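Polyketide synthase type I (Bacillus amyloliquefaciens, PDB 5KKU) supplies an N-terminal dehydratase domain of the difficidin assembly line, which as a double-hotdog lyase probably removes water from beta-hydroxyacyl intermediates borne by a carrier protein. Local coordinates at residues K9-K14 with A47-E52; T18-R23 with E184-K189; S93-A96 with P101-G104; D119-K124 with C228-F233; D143-A148 with I153-F158. All blocks are in the same frame, centred on the assembly; numbering follows the deposited sequence.

Contact 1: residues K9-K14 with A47-E52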
# COMPACT_ATOMS: atom_id res chain seq x y z
N LYS A 9 17.01 -10.32 -13.81
CA LYS A 9 15.87 -10.53 -14.70
C LYS A 9 14.89 -9.36 -14.62
O LYS A 9 14.19 -9.19 -13.63
CB LYS A 9 15.16 -11.84 -14.36
CG LYS A 9 14.08 -12.23 -15.36
CD LYS A 9 14.39 -13.57 -16.00
CE LYS A 9 13.52 -13.81 -17.22
NZ LYS A 9 12.50 -14.87 -16.98
N THR A 10 14.85 -8.55 -15.68
CA THR A 10 13.96 -7.40 -15.73
C THR A 10 12.61 -7.78 -16.33
O THR A 10 12.53 -8.30 -17.44
CB THR A 10 14.57 -6.25 -16.55
OG1 THR A 10 15.78 -5.81 -15.94
CG2 THR A 10 13.59 -5.09 -16.64
N PHE A 11 11.54 -7.52 -15.58
CA PHE A 11 10.19 -7.83 -16.03
C PHE A 11 9.42 -6.57 -16.39
O PHE A 11 9.57 -5.53 -15.73
CB PHE A 11 9.43 -8.62 -14.96
CG PHE A 11 9.99 -10.00 -14.71
CD1 PHE A 11 9.66 -11.05 -15.55
CD2 PHE A 11 10.84 -10.24 -13.65
CE1 PHE A 11 10.16 -12.32 -15.33
CE2 PHE A 11 11.35 -11.50 -13.42
CZ PHE A 11 11.01 -12.54 -14.26
N LEU A 12 8.60 -6.65 -17.43
CA LEU A 12 7.81 -5.52 -17.88
C LEU A 12 6.36 -5.50 -17.43
O LEU A 12 5.67 -6.39 -17.74
CB LEU A 12 7.79 -5.44 -19.38
CG LEU A 12 6.88 -4.39 -19.99
CD1 LEU A 12 7.40 -3.00 -19.71
CD2 LEU A 12 6.63 -4.58 -21.45
N GLN A 13 5.93 -4.45 -16.76
CA GLN A 13 4.54 -4.30 -16.37
C GLN A 13 3.94 -3.02 -16.92
O GLN A 13 4.60 -2.07 -17.03
CB GLN A 13 4.41 -4.32 -14.89
CG GLN A 13 4.75 -5.62 -14.22
CD GLN A 13 3.71 -6.65 -14.42
OE1 GLN A 13 2.69 -6.59 -13.81
NE2 GLN A 13 3.94 -7.53 -15.32
N LYS A 14 2.67 -3.03 -17.25
CA LYS A 14 2.03 -1.87 -17.82
C LYS A 14 1.00 -1.21 -16.93
O LYS A 14 0.09 -1.82 -16.52
CB LYS A 14 1.37 -2.24 -19.12
CG LYS A 14 2.25 -3.00 -20.06
CD LYS A 14 1.67 -2.99 -21.44
CE LYS A 14 2.66 -3.50 -22.44
NZ LYS A 14 3.22 -4.80 -22.02
N ALA A 47 6.32 -14.95 -8.19
CA ALA A 47 5.74 -16.25 -8.37
C ALA A 47 6.22 -16.84 -9.67
O ALA A 47 6.13 -18.00 -9.87
CB ALA A 47 4.22 -16.16 -8.35
N GLY A 48 6.76 -16.00 -10.53
CA GLY A 48 7.21 -16.44 -11.82
C GLY A 48 8.69 -16.59 -11.97
O GLY A 48 9.13 -17.30 -12.82
N TYR A 49 9.45 -15.92 -11.14
CA TYR A 49 10.87 -15.78 -11.36
C TYR A 49 11.61 -16.66 -10.41
O TYR A 49 12.68 -17.10 -10.73
CB TYR A 49 11.29 -14.33 -11.19
CG TYR A 49 12.74 -14.10 -10.96
CD1 TYR A 49 13.64 -14.24 -11.96
CD2 TYR A 49 13.22 -13.74 -9.73
CE1 TYR A 49 14.97 -14.02 -11.76
CE2 TYR A 49 14.54 -13.54 -9.53
CZ TYR A 49 15.41 -13.67 -10.55
OH TYR A 49 16.73 -13.47 -10.36
N LEU A 50 10.99 -16.96 -9.29
CA LEU A 50 11.61 -17.78 -8.27
C LEU A 50 11.15 -19.19 -8.35
O LEU A 50 11.94 -20.10 -8.25
CB LEU A 50 11.23 -17.28 -6.90
CG LEU A 50 11.81 -15.98 -6.43
CD1 LEU A 50 11.62 -15.95 -4.93
CD2 LEU A 50 13.27 -15.89 -6.80
N GLY A 51 9.86 -19.35 -8.52
CA GLY A 51 9.17 -20.60 -8.44
C GLY A 51 8.04 -20.00 -7.70
O GLY A 51 8.09 -18.82 -7.49
N GLU A 52 7.05 -20.77 -7.28
CA GLU A 52 6.05 -20.22 -6.41
C GLU A 52 6.74 -20.75 -5.17
O GLU A 52 6.80 -21.92 -4.94
CB GLU A 52 4.63 -20.60 -6.82
CG GLU A 52 3.63 -19.46 -6.62
CD GLU A 52 2.44 -19.52 -7.55
OE1 GLU A 52 2.19 -20.61 -8.07
OE2 GLU A 52 1.76 -18.49 -7.76
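Lys9 and Phe11 of the first strand meet Tyr49 at the end of helix 37-49, within the predicted N-terminal hotdog fold, in which an antiparallel sheet curls around a long helix. Lys9 and Phe11 alternate with Thr10 along the strand, so both direct their CB toward the helix end, and Tyr49 is the one residue that receives them. Its CG lies opposite the backbone N (chi1 161°), and this rotation swings the ring out to the strand. Phe11 instead holds CG opposite its own carbonyl carbon (chi1 -67°), and its side chain crosses that of Tyr49 at about a right angle. Atoms CZ and CE2 of the Phe11 ring do the touching: CZ stands 3.6 Å from Tyr49 CB, and CE2 lies 3.8 Å from Tyr49 CG. With the ring planes at 76° and the centroids 5.8 Å apart, the pair is oblique. Tyr49 CD1 lies in the plane of the Phe11 ring, at its edge. Outside the pair, the Tyr49 ring also meets Phe80 on strand 73-83, and its hydroxyl is hydrogen-bonded to Gln7 N, which ties the ring's outer end to the chain just before the strand. The aliphatic part of Lys9 runs past Tyr49 in the opposing direction, then bends at chi2 and carries the amino group away from the helix end. Its closest approach is through Lys9 CB, 3.4 Å from Tyr49 CE1.

Contact 2: residues T18-R23 with E184-K189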
# COMPACT_ATOMS: atom_id res chain seq x y z
N THR A 18 -6.12 4.18 -18.04
CA THR A 18 -7.41 3.59 -17.79
C THR A 18 -7.45 2.52 -16.72
O THR A 18 -8.47 1.99 -16.41
CB THR A 18 -8.09 3.05 -19.05
OG1 THR A 18 -7.25 2.13 -19.69
CG2 THR A 18 -8.42 4.16 -19.98
N ASN A 19 -6.31 2.19 -16.14
CA ASN A 19 -6.27 1.25 -15.06
C ASN A 19 -7.15 1.69 -13.88
O ASN A 19 -7.07 2.79 -13.46
CB ASN A 19 -4.83 1.02 -14.60
CG ASN A 19 -4.69 -0.12 -13.66
OD1 ASN A 19 -5.07 -0.03 -12.54
ND2 ASN A 19 -4.14 -1.21 -14.13
N TYR A 20 -7.99 0.80 -13.39
CA TYR A 20 -8.96 1.15 -12.39
C TYR A 20 -8.34 1.76 -11.15
O TYR A 20 -8.95 2.53 -10.52
CB TYR A 20 -9.86 -0.01 -11.97
CG TYR A 20 -10.88 -0.49 -12.96
CD1 TYR A 20 -11.98 0.24 -13.26
CD2 TYR A 20 -10.74 -1.71 -13.56
CE1 TYR A 20 -12.93 -0.22 -14.12
CE2 TYR A 20 -11.68 -2.16 -14.43
CZ TYR A 20 -12.76 -1.40 -14.70
OH TYR A 20 -13.68 -1.80 -15.53
N ILE A 21 -7.10 1.37 -10.83
CA ILE A 21 -6.41 1.89 -9.66
C ILE A 21 -6.25 3.40 -9.74
O ILE A 21 -6.74 4.14 -8.89
CB ILE A 21 -5.03 1.24 -9.49
CG1 ILE A 21 -5.17 -0.27 -9.30
CG2 ILE A 21 -4.29 1.86 -8.31
CD1 ILE A 21 -3.96 -1.06 -9.77
N VAL A 22 -5.56 3.86 -10.78
CA VAL A 22 -5.32 5.29 -10.98
C VAL A 22 -6.62 6.02 -11.30
O VAL A 22 -6.78 7.20 -10.98
CB VAL A 22 -4.31 5.54 -12.11
CG1 VAL A 22 -2.98 4.90 -11.78
CG2 VAL A 22 -4.85 5.02 -13.43
N ARG A 23 -7.55 5.35 -11.90
CA ARG A 23 -8.76 6.00 -12.20
C ARG A 23 -9.46 6.38 -10.93
O ARG A 23 -10.04 7.40 -10.84
CB ARG A 23 -9.58 5.09 -13.05
CG ARG A 23 -11.00 5.40 -13.36
CD ARG A 23 -11.49 4.10 -13.93
NE ARG A 23 -12.89 3.97 -14.18
CZ ARG A 23 -13.80 3.52 -13.33
NH1 ARG A 23 -13.54 3.18 -12.13
NH2 ARG A 23 -15.00 3.41 -13.75
N GLU A 184 -14.20 -6.18 -6.10
CA GLU A 184 -14.27 -7.52 -5.60
C GLU A 184 -14.04 -8.55 -6.68
O GLU A 184 -13.50 -9.58 -6.43
CB GLU A 184 -15.59 -7.74 -4.88
CG GLU A 184 -15.94 -9.17 -4.65
CD GLU A 184 -14.88 -9.92 -3.90
OE1 GLU A 184 -14.25 -9.34 -3.03
OE2 GLU A 184 -14.66 -11.08 -4.23
N GLY A 185 -14.43 -8.23 -7.90
CA GLY A 185 -14.27 -9.13 -9.00
C GLY A 185 -12.82 -9.41 -9.37
O GLY A 185 -12.56 -10.33 -10.06
N PHE A 186 -11.89 -8.60 -8.88
CA PHE A 186 -10.51 -8.78 -9.19
C PHE A 186 -9.68 -9.40 -8.06
O PHE A 186 -8.53 -9.68 -8.21
CB PHE A 186 -9.91 -7.45 -9.58
CG PHE A 186 -10.43 -6.87 -10.86
CD1 PHE A 186 -9.87 -7.19 -12.06
CD2 PHE A 186 -11.45 -5.96 -10.85
CE1 PHE A 186 -10.33 -6.65 -13.22
CE2 PHE A 186 -11.91 -5.39 -11.99
CZ PHE A 186 -11.36 -5.75 -13.18
N ARG A 187 -10.32 -9.44 -6.89
CA ARG A 187 -9.71 -9.91 -5.65
C ARG A 187 -9.02 -11.23 -5.90
O ARG A 187 -8.00 -11.55 -5.29
CB ARG A 187 -10.76 -10.07 -4.56
CG ARG A 187 -10.21 -10.50 -3.21
CD ARG A 187 -11.28 -10.46 -2.13
NE ARG A 187 -12.37 -11.39 -2.41
CZ ARG A 187 -12.26 -12.71 -2.32
NH1 ARG A 187 -11.12 -13.27 -1.95
NH2 ARG A 187 -13.31 -13.48 -2.59
N GLU A 188 -9.47 -12.08 -6.75
CA GLU A 188 -8.64 -13.21 -6.83
C GLU A 188 -7.66 -13.03 -7.96
O GLU A 188 -6.90 -13.88 -8.18
CB GLU A 188 -9.48 -14.48 -6.92
CG GLU A 188 -10.21 -14.74 -5.62
CD GLU A 188 -11.11 -15.95 -5.61
OE1 GLU A 188 -11.52 -16.41 -6.64
OE2 GLU A 188 -11.41 -16.45 -4.54
N LYS A 189 -7.65 -11.89 -8.65
CA LYS A 189 -6.73 -11.87 -9.75
C LYS A 189 -5.43 -11.30 -9.28
O LYS A 189 -4.41 -11.48 -9.87
CB LYS A 189 -7.29 -11.10 -10.93
CG LYS A 189 -8.39 -11.84 -11.63
CD LYS A 189 -7.83 -12.93 -12.49
CE LYS A 189 -8.88 -13.85 -13.05
NZ LYS A 189 -10.17 -13.19 -13.24
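This is a small surface contact between two aromatic side chains, Tyr20 and Phe186, joining the predicted N-terminal and C-terminal hotdog folds of the dehydratase. It buries 66 Å² in all, and the nearest CA atoms, those of Tyr20 and Phe186, are still 10.5 Å apart, so the side chains alone span the gap. The side chains cross at about a right angle. Tyr20 CE2 comes within 3.8 Å of Phe186 CZ, and the ring centroids are 5.7 Å apart with planes at 55°, an oblique pair in van der Waals contact. Both rings have their CG opposite the carbonyl carbon (chi1 -71° for Tyr20), an arrangement that carries each across to the other. On the Tyr20 side the backbone is fixed by Asn19, the N-cap of helix 20-23, whose OD1 accepts from Ile21 N at 3.0 Å. The Arg23 guanidinium lies against the same tyrosine, with Tyr20 CD1 3.4 Å above its plane. Phe186 sits in a type I turn from Glu184 to Arg187, reinforced by a salt bridge in which Arg187 NE meets the syn lone pair of Glu184 OE1 at 2.8 Å. Around the pair, Phe158 packs against both rings, strand 30-33 covers Ile21 and Val22 on the helix, and the 184-189 turn follows helix 181-184 and precedes helix 194-200.

Contact 3: residues S93-A96 with P101-G104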
# COMPACT_ATOMS: atom_id res chain seq x y z
N SER A 93 10.17 3.32 -14.14
CA SER A 93 9.13 3.49 -15.12
C SER A 93 9.36 4.56 -16.16
O SER A 93 10.17 5.42 -16.00
CB SER A 93 7.81 3.76 -14.43
OG SER A 93 7.93 4.76 -13.51
N GLU A 94 8.59 4.53 -17.21
CA GLU A 94 8.79 5.38 -18.34
C GLU A 94 7.50 5.69 -19.01
O GLU A 94 6.63 4.91 -18.94
CB GLU A 94 9.67 4.62 -19.30
CG GLU A 94 10.14 5.32 -20.52
CD GLU A 94 10.50 4.37 -21.62
OE1 GLU A 94 10.89 3.25 -21.35
OE2 GLU A 94 10.41 4.76 -22.77
N LYS A 95 7.41 6.83 -19.67
CA LYS A 95 6.22 7.17 -20.41
C LYS A 95 6.04 6.22 -21.62
O LYS A 95 7.00 5.83 -22.24
CB LYS A 95 6.24 8.61 -20.86
CG LYS A 95 5.76 9.65 -19.89
CD LYS A 95 5.84 11.03 -20.55
CE LYS A 95 5.99 12.22 -19.62
NZ LYS A 95 7.22 12.25 -18.82
N ALA A 96 4.82 5.88 -21.95
CA ALA A 96 4.55 5.14 -23.17
C ALA A 96 3.26 5.62 -23.78
O ALA A 96 2.50 6.25 -23.16
CB ALA A 96 4.48 3.68 -22.89
N PRO A 101 6.97 2.29 -25.43
CA PRO A 101 7.59 3.35 -24.63
C PRO A 101 8.16 4.50 -25.45
O PRO A 101 8.33 4.36 -26.61
CB PRO A 101 8.70 2.63 -23.89
CG PRO A 101 9.17 1.65 -24.83
CD PRO A 101 7.91 1.08 -25.31
N LEU A 102 8.50 5.60 -24.81
CA LEU A 102 8.85 6.78 -25.50
C LEU A 102 10.33 7.08 -25.56
O LEU A 102 10.72 7.95 -26.24
CB LEU A 102 8.07 7.96 -24.92
CG LEU A 102 6.55 8.04 -24.99
CD1 LEU A 102 6.09 9.38 -24.56
CD2 LEU A 102 6.00 7.77 -26.34
N GLY A 103 11.08 6.31 -24.80
CA GLY A 103 12.51 6.38 -24.73
C GLY A 103 13.11 7.46 -23.89
O GLY A 103 14.27 7.68 -23.98
N GLY A 104 12.31 8.14 -23.12
CA GLY A 104 12.81 9.20 -22.28
C GLY A 104 13.45 8.77 -20.99
O GLY A 104 14.04 7.74 -20.92
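Glu94 and Lys95 hold the returning chain at Leu102 and Gly103, at the end of a beta hairpin in which strand 86-97 turns back antiparallel into the short strand 100-101. The register is set by Ala96 and Pro101, a non-hydrogen-bonded pair with CA atoms 3.8 Å apart and diverging side chains. Beyond it, Leu102 N donates to Lys95 O at 3.0 Å, with the donor tilted 25° from the carbonyl plane. The same carbonyl oxygen has a longer CA-H...O contact to Pro101. At the next residue the acceptor is a side chain. The extended side chain of Glu94, with CG opposite its backbone N (chi1 -175°), reaches across to the turn, and Gly103 N donates to Glu94 OE2 at 2.6 Å, a short bond that meets the carboxylate oxygen nearly along its C-O axis. Leu102 N is also 2.9 Å from Glu94 OE2. The other oxygen, Glu94 OE1, is satisfied from strand 73-83 by a hydrogen bond with Tyr77 OH, with a long, weak ion pair to Arg106 beside it. Glu94 is thus a buried acid whose two oxygens are served from different parts of the fold. Apolar packing is slighter. Lys95 turns its amino group away to a cation-pi contact with Phe72, while its stem stays against the leucine: Lys95 CB lies 3.8 Å from Leu102 CD1.

Contact 4: residues D119-K124 with C228-F233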
# COMPACT_ATOMS: atom_id res chain seq x y z
N ASP A 119 9.64 -18.55 7.88
CA ASP A 119 9.30 -18.40 9.29
C ASP A 119 7.81 -18.11 9.47
O ASP A 119 7.20 -17.43 8.65
CB ASP A 119 10.13 -17.29 9.93
CG ASP A 119 11.56 -17.72 10.20
OD1 ASP A 119 11.80 -18.42 11.20
OD2 ASP A 119 12.45 -17.34 9.40
N ALA A 120 7.24 -18.64 10.54
CA ALA A 120 5.86 -18.44 10.82
C ALA A 120 5.53 -17.06 11.30
O ALA A 120 6.36 -16.33 11.76
CB ALA A 120 5.48 -19.45 11.87
N PRO A 121 4.17 -16.73 11.15
CA PRO A 121 3.82 -15.41 11.67
C PRO A 121 4.12 -15.20 13.12
O PRO A 121 3.97 -16.07 13.92
CB PRO A 121 2.33 -15.35 11.45
CG PRO A 121 2.13 -16.07 10.22
CD PRO A 121 2.90 -17.28 10.48
N ARG A 122 4.50 -13.99 13.44
CA ARG A 122 4.85 -13.62 14.78
C ARG A 122 3.73 -12.89 15.51
O ARG A 122 3.81 -12.65 16.67
CB ARG A 122 6.09 -12.75 14.76
CG ARG A 122 7.39 -13.53 14.88
CD ARG A 122 8.58 -12.59 14.80
NE ARG A 122 9.83 -13.33 14.89
CZ ARG A 122 9.98 -14.44 15.60
NH1 ARG A 122 8.97 -14.91 16.29
NH2 ARG A 122 11.12 -15.09 15.61
N ALA A 123 2.67 -12.55 14.77
CA ALA A 123 1.53 -11.85 15.34
C ALA A 123 0.44 -12.83 15.77
O ALA A 123 -0.13 -13.54 14.95
CB ALA A 123 0.98 -10.84 14.35
N LYS A 124 0.16 -12.86 17.07
CA LYS A 124 -0.86 -13.75 17.61
C LYS A 124 -2.24 -13.38 17.09
O LYS A 124 -2.54 -12.21 16.88
CB LYS A 124 -0.84 -13.72 19.14
CG LYS A 124 0.53 -13.98 19.76
CD LYS A 124 0.89 -12.90 20.76
CE LYS A 124 1.80 -11.85 20.15
NZ LYS A 124 2.71 -11.23 21.16
N CYS A 228 4.88 -9.01 4.71
CA CYS A 228 4.85 -10.41 4.40
C CYS A 228 3.43 -10.92 4.24
O CYS A 228 2.66 -10.78 5.14
CB CYS A 228 5.59 -11.16 5.50
SG CYS A 228 5.72 -12.92 5.32
N MET A 229 2.92 -11.47 3.24
CA MET A 229 1.66 -12.13 2.88
C MET A 229 1.65 -13.58 3.35
O MET A 229 2.53 -14.35 2.97
CB MET A 229 1.41 -12.08 1.36
CG MET A 229 1.18 -10.69 0.80
SD MET A 229 -0.26 -9.87 1.53
CE MET A 229 -1.59 -10.89 0.90
N TYR A 230 0.78 -13.99 4.22
CA TYR A 230 0.88 -15.38 4.53
C TYR A 230 -0.22 -16.14 3.84
O TYR A 230 -0.08 -17.28 3.52
CB TYR A 230 0.88 -15.61 6.01
CG TYR A 230 2.05 -15.08 6.71
CD1 TYR A 230 3.21 -15.80 6.84
CD2 TYR A 230 2.00 -13.84 7.28
CE1 TYR A 230 4.28 -15.30 7.52
CE2 TYR A 230 3.06 -13.35 7.96
CZ TYR A 230 4.18 -14.08 8.08
OH TYR A 230 5.18 -13.51 8.74
N GLN A 231 -1.30 -15.46 3.54
CA GLN A 231 -2.46 -16.05 2.94
C GLN A 231 -3.14 -15.04 2.04
O GLN A 231 -2.98 -13.86 2.21
CB GLN A 231 -3.42 -16.49 4.03
CG GLN A 231 -3.90 -17.92 3.93
CD GLN A 231 -2.91 -18.94 4.41
OE1 GLN A 231 -2.06 -18.65 5.23
NE2 GLN A 231 -3.02 -20.15 3.90
N PRO A 232 -3.92 -15.49 1.08
CA PRO A 232 -4.63 -14.57 0.20
C PRO A 232 -5.79 -13.89 0.87
O PRO A 232 -6.39 -14.46 1.72
CB PRO A 232 -5.12 -15.46 -0.91
CG PRO A 232 -5.18 -16.79 -0.31
CD PRO A 232 -4.08 -16.87 0.67
N PHE A 233 -6.05 -12.65 0.54
CA PHE A 233 -7.14 -11.93 1.13
C PHE A 233 -8.52 -12.52 0.83
O PHE A 233 -8.81 -12.87 -0.25
CB PHE A 233 -7.10 -10.49 0.64
CG PHE A 233 -5.95 -9.68 1.15
CD1 PHE A 233 -5.43 -9.89 2.37
CD2 PHE A 233 -5.43 -8.67 0.38
CE1 PHE A 233 -4.40 -9.11 2.83
CE2 PHE A 233 -4.40 -7.89 0.83
CZ PHE A 233 -3.88 -8.11 2.06
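Pro121 lies flat against one face of the Tyr230 ring, with its CG 3.3 Å from the ring centroid and only 4° off the ring normal, a nearly perpendicular CH-pi contact. The six ring carbons are accordingly almost equidistant from that atom, the closest being Tyr230 CE1, 3.5 Å from Pro121 CG. The two side chains run past each other in opposite directions, and Pro121 CB reaches the outer half of the ring, 4.0 Å from Tyr230 CZ. At the ring edge, near its plane, Asp119 O stands 3.8 Å from Tyr230 CE1. The opposite face of the tyrosine is met by Cys228, two residues earlier in the chain: Cys228 SG sits 3.3 Å above the plane, offset toward the rim, so the ring is sandwiched between sulfur and proline. Tyr230 holds CG opposite its carbonyl carbon (chi1 -65°), which sends the ring against the 119-124 loop. Its hydroxyl is gripped twice, by hydrogen bonds to Glu275 OE1 and Arg226 NH2; these hold the outer end of the ring in place, while proline and sulfur on its two faces restrict its rotation. Glu275 also takes a weak bond from Arg122 N, next to Pro121. The contact therefore lays the loop leaving the predicted N-terminal hotdog fold, between strand 107-116 and helix 128-133, over the end of strand 219-229 of the predicted C-terminal one, beside strand 272-283, which touches both Pro121 and Tyr230 through Val272.

Contact 5: residues D143-A148 with I153-F158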
# COMPACT_ATOMS: atom_id res chain seq x y z
N ASP A 143 -15.58 8.35 7.00
CA ASP A 143 -15.04 9.48 7.72
C ASP A 143 -13.54 9.41 7.84
O ASP A 143 -12.88 10.39 7.84
CB ASP A 143 -15.70 9.71 9.09
CG ASP A 143 -17.20 9.87 9.01
OD1 ASP A 143 -17.73 10.85 8.55
OD2 ASP A 143 -17.89 8.98 9.47
N ILE A 144 -13.03 8.21 7.98
CA ILE A 144 -11.61 7.98 7.93
C ILE A 144 -11.02 8.47 6.60
O ILE A 144 -10.06 9.13 6.58
CB ILE A 144 -11.26 6.51 8.19
CG1 ILE A 144 -11.75 6.05 9.55
CG2 ILE A 144 -9.79 6.25 7.97
CD1 ILE A 144 -10.96 6.53 10.70
N TYR A 145 -11.69 8.20 5.51
CA TYR A 145 -11.27 8.66 4.21
C TYR A 145 -11.34 10.22 4.12
O TYR A 145 -10.76 10.83 3.26
CB TYR A 145 -12.11 8.00 3.11
CG TYR A 145 -11.69 6.61 2.71
CD1 TYR A 145 -10.49 6.38 2.06
CD2 TYR A 145 -12.46 5.54 3.01
CE1 TYR A 145 -10.10 5.14 1.70
CE2 TYR A 145 -12.06 4.29 2.65
CZ TYR A 145 -10.88 4.11 2.00
OH TYR A 145 -10.48 2.90 1.64
N GLY A 146 -12.07 10.83 5.03
CA GLY A 146 -12.24 12.25 5.07
C GLY A 146 -10.92 12.93 5.20
O GLY A 146 -10.76 14.03 4.81
N ILE A 147 -9.96 12.23 5.74
CA ILE A 147 -8.65 12.76 5.89
C ILE A 147 -7.95 12.88 4.53
O ILE A 147 -7.29 13.85 4.27
CB ILE A 147 -7.87 11.94 6.91
CG1 ILE A 147 -8.52 12.11 8.27
CG2 ILE A 147 -6.45 12.41 6.97
CD1 ILE A 147 -8.27 11.01 9.25
N ALA A 148 -8.15 11.90 3.68
CA ALA A 148 -7.59 11.93 2.38
C ALA A 148 -8.30 12.97 1.54
O ALA A 148 -7.65 13.67 0.80
CB ALA A 148 -7.65 10.56 1.76
N ILE A 153 -7.00 14.06 -1.79
CA ILE A 153 -6.88 12.71 -2.27
C ILE A 153 -8.27 12.10 -2.48
O ILE A 153 -9.05 12.07 -1.59
CB ILE A 153 -6.06 11.89 -1.30
CG1 ILE A 153 -4.71 12.53 -1.12
CG2 ILE A 153 -5.94 10.47 -1.77
CD1 ILE A 153 -3.81 11.79 -0.20
N GLU A 154 -8.58 11.65 -3.66
CA GLU A 154 -9.90 11.17 -3.89
C GLU A 154 -9.99 9.73 -4.33
O GLU A 154 -9.56 9.36 -5.39
CB GLU A 154 -10.65 12.05 -4.87
CG GLU A 154 -10.86 13.48 -4.45
CD GLU A 154 -11.98 13.71 -3.44
OE1 GLU A 154 -13.05 13.10 -3.52
OE2 GLU A 154 -11.80 14.56 -2.59
N HIS A 155 -10.58 8.91 -3.50
CA HIS A 155 -10.77 7.55 -3.84
C HIS A 155 -12.07 7.33 -4.58
O HIS A 155 -13.09 7.78 -4.15
CB HIS A 155 -10.77 6.70 -2.60
CG HIS A 155 -9.43 6.50 -1.99
ND1 HIS A 155 -8.90 7.39 -1.09
CD2 HIS A 155 -8.54 5.51 -2.11
CE1 HIS A 155 -7.74 6.94 -0.69
NE2 HIS A 155 -7.49 5.81 -1.30
N GLY A 156 -11.99 6.67 -5.71
CA GLY A 156 -13.13 6.18 -6.45
C GLY A 156 -13.60 4.77 -6.13
O GLY A 156 -13.07 4.13 -5.30
N GLU A 157 -14.61 4.30 -6.83
CA GLU A 157 -15.21 3.00 -6.62
C GLU A 157 -14.30 1.82 -6.34
O GLU A 157 -14.49 1.15 -5.36
CB GLU A 157 -16.23 2.70 -7.71
CG GLU A 157 -16.66 1.27 -7.89
CD GLU A 157 -17.97 1.11 -8.66
OE1 GLU A 157 -18.29 1.90 -9.55
OE2 GLU A 157 -18.70 0.16 -8.39
N PHE A 158 -13.34 1.59 -7.21
CA PHE A 158 -12.46 0.52 -7.05
C PHE A 158 -11.51 0.73 -5.90
O PHE A 158 -11.09 -0.18 -5.29
CB PHE A 158 -11.65 0.47 -8.33
CG PHE A 158 -10.79 -0.71 -8.49
CD1 PHE A 158 -9.59 -0.77 -7.89
CD2 PHE A 158 -11.18 -1.73 -9.30
CE1 PHE A 158 -8.80 -1.86 -8.06
CE2 PHE A 158 -10.40 -2.82 -9.49
CZ PHE A 158 -9.20 -2.88 -8.87
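Ala148, in the last turn of helix 146-150, and Ile153, at the start of strand 153-155, bring the two backbones to a CA-CA distance of 4.8 Å. Ile153 N donates to Ala148 O at 2.7 Å with an N-H...O angle of 153°, but the donor stands above the carbonyl plane, 35° out of it. Farther along the segments diverge, and Tyr145 and His155 have CA atoms 8.1 Å apart, a gap filled by their side chains. Beside the hydrogen bond, Ala148 CB packs 3.7 Å from Ile153 CB. This helix-loop-strand unit belongs to the predicted C-terminal hotdog fold, yet strand 153-155 pairs antiparallel with strand 25-27 of the N-terminal one, so it forms part of the seam of the double hotdog. On the helix-facing side of that strand, His155 holds CG opposite its carbonyl carbon and presents one ring face to Tyr145. The two make an edge-to-face pair with centroids 4.9 Å apart and planes at 60°, in which Tyr145 CE1 hangs 3.7 Å above the centre of the imidazole. Ala148 CB comes in at the imidazole's edge instead, 4.4 Å from His155 CE1. The polar ends are fixed from outside: Tyr145 OH is hydrogen-bonded to Asn161 N, and His155 NE2 to OD2 of Asp198, the predicted proton donor, which it probably helps to orient. His155 also stands edge-to-face with His25, the predicted proton acceptor.

Overall arrangement
Contact 5 lies nearest the predicted catalytic pair: the side chain of His155 is about 3 Å from that of Asp198 and about 4 Å from that of His25. Contact 2, whose centre is 16 Å from that of contact 5, meets it directly through Phe158, with Tyr20 CB to Phe158 CD2 at 3.4 Å; the side chain of Tyr20 is about 9 Å from that of His25. Contact 2 also touches contact 4, through a probable hydrogen bond between Arg187 NH1 and Phe233 O. Contacts 2 and 4 both bridge the two hotdog regions. Contacts 1 and 3, with centres 20 Å apart, lie within the N-terminal region, away from the predicted site.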